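Thiamine-biosynthesis protein ThiS (Geobacter metallireducens GS-15, PDB 3CWI) probably serves as the ubiquitin-like sulfur carrier that delivers sulfur for building the thiazole ring of thiamine. Local coordinates at residues A[34-40]-A[58-64]. Residues are numbered along the deposited sequence; the frame is centred on the assembly and turned at random.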
loop_
_atom_site.group_PDB
_atom_site.type_symbol
_atom_site.label_atom_id
_atom_site.label_comp_id
_atom_site.label_asym_id
_atom_site.label_seq_id
_atom_site.Cartn_x
_atom_site.Cartn_y
_atom_site.Cartn_z
ATOM N N TYR A 34 1.062 -11.484 5.406
ATOM C CA TYR A 34 1.396 -10.914 6.697
ATOM C C TYR A 34 2.329 -9.706 6.592
ATOM O O TYR A 34 3.471 -9.724 7.061
ATOM C CB TYR A 34 1.975 -11.998 7.616
ATOM C CG TYR A 34 0.904 -12.817 8.322
ATOM C CD1 TYR A 34 -0.079 -13.496 7.595
ATOM C CD2 TYR A 34 0.845 -12.873 9.719
ATOM C CE1 TYR A 34 -1.100 -14.208 8.241
ATOM C CE2 TYR A 34 -0.170 -13.587 10.378
ATOM C CZ TYR A 34 -1.137 -14.246 9.635
ATOM O OH TYR A 34 -2.146 -14.940 10.274
ATOM N N VAL A 35 1.823 -8.661 5.943
ATOM C CA VAL A 35 2.540 -7.400 5.776
ATOM C C VAL A 35 1.579 -6.336 6.297
ATOM O O VAL A 35 0.364 -6.510 6.218
ATOM C CB VAL A 35 2.869 -7.110 4.283
ATOM C CG1 VAL A 35 1.593 -7.029 3.459
ATOM C CG2 VAL A 35 3.656 -5.810 4.165
ATOM N N THR A 36 2.110 -5.255 6.855
ATOM C CA THR A 36 1.267 -4.182 7.368
ATOM C C THR A 36 1.342 -3.010 6.403
ATOM O O THR A 36 2.432 -2.619 5.969
ATOM C CB THR A 36 1.736 -3.689 8.757
ATOM O OG1 THR A 36 1.598 -4.743 9.718
ATOM C CG2 THR A 36 0.915 -2.483 9.199
ATOM N N VAL A 37 0.191 -2.440 6.068
ATOM C CA VAL A 37 0.171 -1.317 5.140
ATOM C C VAL A 37 -0.223 -0.005 5.795
ATOM O O VAL A 37 -1.216 0.064 6.510
ATOM C CB VAL A 37 -0.801 -1.578 3.969
ATOM C CG1 VAL A 37 -0.771 -0.396 2.998
ATOM C CG2 VAL A 37 -0.414 -2.866 3.246
ATOM N N GLU A 38 0.571 1.032 5.549
ATOM C CA GLU A 38 0.282 2.360 6.078
ATOM C C GLU A 38 -0.021 3.281 4.907
ATOM O O GLU A 38 0.685 3.268 3.899
ATOM C CB GLU A 38 1.465 2.917 6.877
ATOM C CG GLU A 38 1.466 2.520 8.347
ATOM C CD GLU A 38 2.507 3.271 9.162
ATOM O OE1 GLU A 38 2.486 4.525 9.151
ATOM O OE2 GLU A 38 3.341 2.609 9.818
ATOM N N LEU A 39 -1.092 4.057 5.041
ATOM C CA LEU A 39 -1.500 4.997 4.006
ATOM C C LEU A 39 -1.587 6.370 4.655
ATOM O O LEU A 39 -2.369 6.581 5.584
ATOM C CB LEU A 39 -2.862 4.598 3.425
ATOM C CG LEU A 39 -3.475 5.570 2.416
ATOM C CD1 LEU A 39 -2.491 5.820 1.262
ATOM C CD2 LEU A 39 -4.776 4.992 1.887
ATOM N N ASN A 40 -0.765 7.291 4.166
ATOM C CA ASN A 40 -0.707 8.653 4.689
ATOM C C ASN A 40 -0.517 8.686 6.211
ATOM O O ASN A 40 -1.158 9.468 6.920
ATOM C CB ASN A 40 -1.957 9.443 4.269
ATOM C CG ASN A 40 -2.044 9.623 2.755
ATOM O OD1 ASN A 40 -1.020 9.637 2.067
ATOM N ND2 ASN A 40 -3.260 9.784 2.237
ATOM N N ASP A 58 -0.626 10.257 -2.765
ATOM C CA ASP A 58 -0.702 9.539 -1.491
ATOM C C ASP A 58 0.633 8.866 -1.148
ATOM O O ASP A 58 1.446 8.601 -2.034
ATOM C CB ASP A 58 -1.813 8.483 -1.531
ATOM C CG ASP A 58 -3.205 9.079 -1.377
ATOM O OD1 ASP A 58 -3.317 10.247 -0.937
ATOM O OD2 ASP A 58 -4.202 8.369 -1.672
ATOM N N ALA A 59 0.851 8.599 0.138
ATOM C CA ALA A 59 2.085 7.959 0.600
ATOM C C ALA A 59 1.765 6.607 1.222
ATOM O O ALA A 59 1.059 6.529 2.223
ATOM C CB ALA A 59 2.779 8.840 1.622
ATOM N N VAL A 60 2.284 5.542 0.630
ATOM C CA VAL A 60 2.037 4.214 1.155
ATOM C C VAL A 60 3.321 3.597 1.677
ATOM O O VAL A 60 4.407 3.813 1.125
ATOM C CB VAL A 60 1.411 3.305 0.073
ATOM C CG1 VAL A 60 0.103 3.914 -0.409
ATOM C CG2 VAL A 60 2.366 3.144 -1.102
ATOM N N GLU A 61 3.201 2.837 2.758
ATOM C CA GLU A 61 4.363 2.185 3.356
ATOM C C GLU A 61 4.059 0.715 3.617
ATOM O O GLU A 61 2.968 0.362 4.057
ATOM C CB GLU A 61 4.714 2.861 4.677
ATOM C CG GLU A 61 5.010 4.339 4.576
ATOM C CD GLU A 61 5.064 4.993 5.943
ATOM O OE1 GLU A 61 3.994 5.161 6.570
ATOM O OE2 GLU A 61 6.174 5.327 6.397
ATOM N N PHE A 62 5.035 -0.134 3.337
ATOM C CA PHE A 62 4.888 -1.559 3.560
ATOM C C PHE A 62 5.847 -1.954 4.673
ATOM O O PHE A 62 7.061 -1.810 4.538
ATOM C CB PHE A 62 5.192 -2.330 2.275
ATOM C CG PHE A 62 4.275 -1.979 1.139
ATOM C CD1 PHE A 62 2.904 -2.152 1.261
ATOM C CD2 PHE A 62 4.776 -1.444 -0.042
ATOM C CE1 PHE A 62 2.042 -1.795 0.230
ATOM C CE2 PHE A 62 3.921 -1.083 -1.083
ATOM C CZ PHE A 62 2.561 -1.259 -0.943
ATOM N N LEU A 63 5.288 -2.428 5.783
ATOM C CA LEU A 63 6.096 -2.814 6.934
ATOM C C LEU A 63 5.824 -4.261 7.352
ATOM O O LEU A 63 4.721 -4.781 7.160
ATOM C CB LEU A 63 5.802 -1.880 8.113
ATOM C CG LEU A 63 5.649 -0.373 7.852
ATOM C CD1 LEU A 63 5.342 0.328 9.166
ATOM C CD2 LEU A 63 6.907 0.194 7.223
ATOM N N TYR A 64 6.840 -4.906 7.924
ATOM C CA TYR A 64 6.706 -6.286 8.375
ATOM C C TYR A 64 7.116 -6.399 9.833
ATOM O O TYR A 64 8.258 -6.112 10.184
ATOM C CB TYR A 64 7.587 -7.225 7.549
ATOM C CG TYR A 64 7.311 -7.214 6.066
ATOM C CD1 TYR A 64 7.908 -6.268 5.230
ATOM C CD2 TYR A 64 6.462 -8.159 5.494
ATOM C CE1 TYR A 64 7.669 -6.271 3.854
ATOM C CE2 TYR A 64 6.217 -8.170 4.129
ATOM C CZ TYR A 64 6.823 -7.225 3.316
ATOM O OH TYR A 64 6.575 -7.242 1.964
#
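Strands 36-39 and 59-63 run antiparallel, their axes 4.7 Å apart at 162°, with Thr-36/Leu-63 and Glu-38/Glu-61 as hydrogen-bonded pairs and Val-37/Phe-62 and Leu-39/Val-60 as non-hydrogen-bonded pairs between and beyond them. They are neighbours within the mixed sheet of the ubiquitin-like (beta-grasp) fold, where 59-63 also borders strand 2-5. The face bearing Val-37 and Phe-62 turns to helix 20-26: both touch Leu-24, and Val-37 CG2 meets the edge of the Phe-62 ring, 3.9 Å from CD1. Further along this face, Leu-39 CD1 packs on Val-60 CG1 at 3.6 Å. On the other face the carboxylates of Glu-38 and Glu-61 stand at 74° to each other, with OE1 to OE1 only 3.1 Å; such proximity probably favours a proton or counter-ion there.

Where 36-39 begins and 59-63 ends, Val-35 CG2, anti to its own N, sits over one face of the Tyr-64 ring, 3.7 Å from the centroid, a CH-pi contact. Tyr-64 OH hydrogen-bonds Ala-30 O, fixing the ring's far end. A leucine in place of Tyr-64 would probably leave that carbonyl without its hydroxyl partner and Val-35 without a flat surface to rest on. At the other end, Asn-40 N bonds Ala-59 O, while the Asn-40 side chain stands in for that residue's own carbonyl: OD1 accepts the N-H of Ala-59 at 2.9 Å. Asp-58 OD2 is hydrogen-bonded by Lys-55 N, and its OD1 receives Asn-40 ND2 in a weak bond of 3.2 Å.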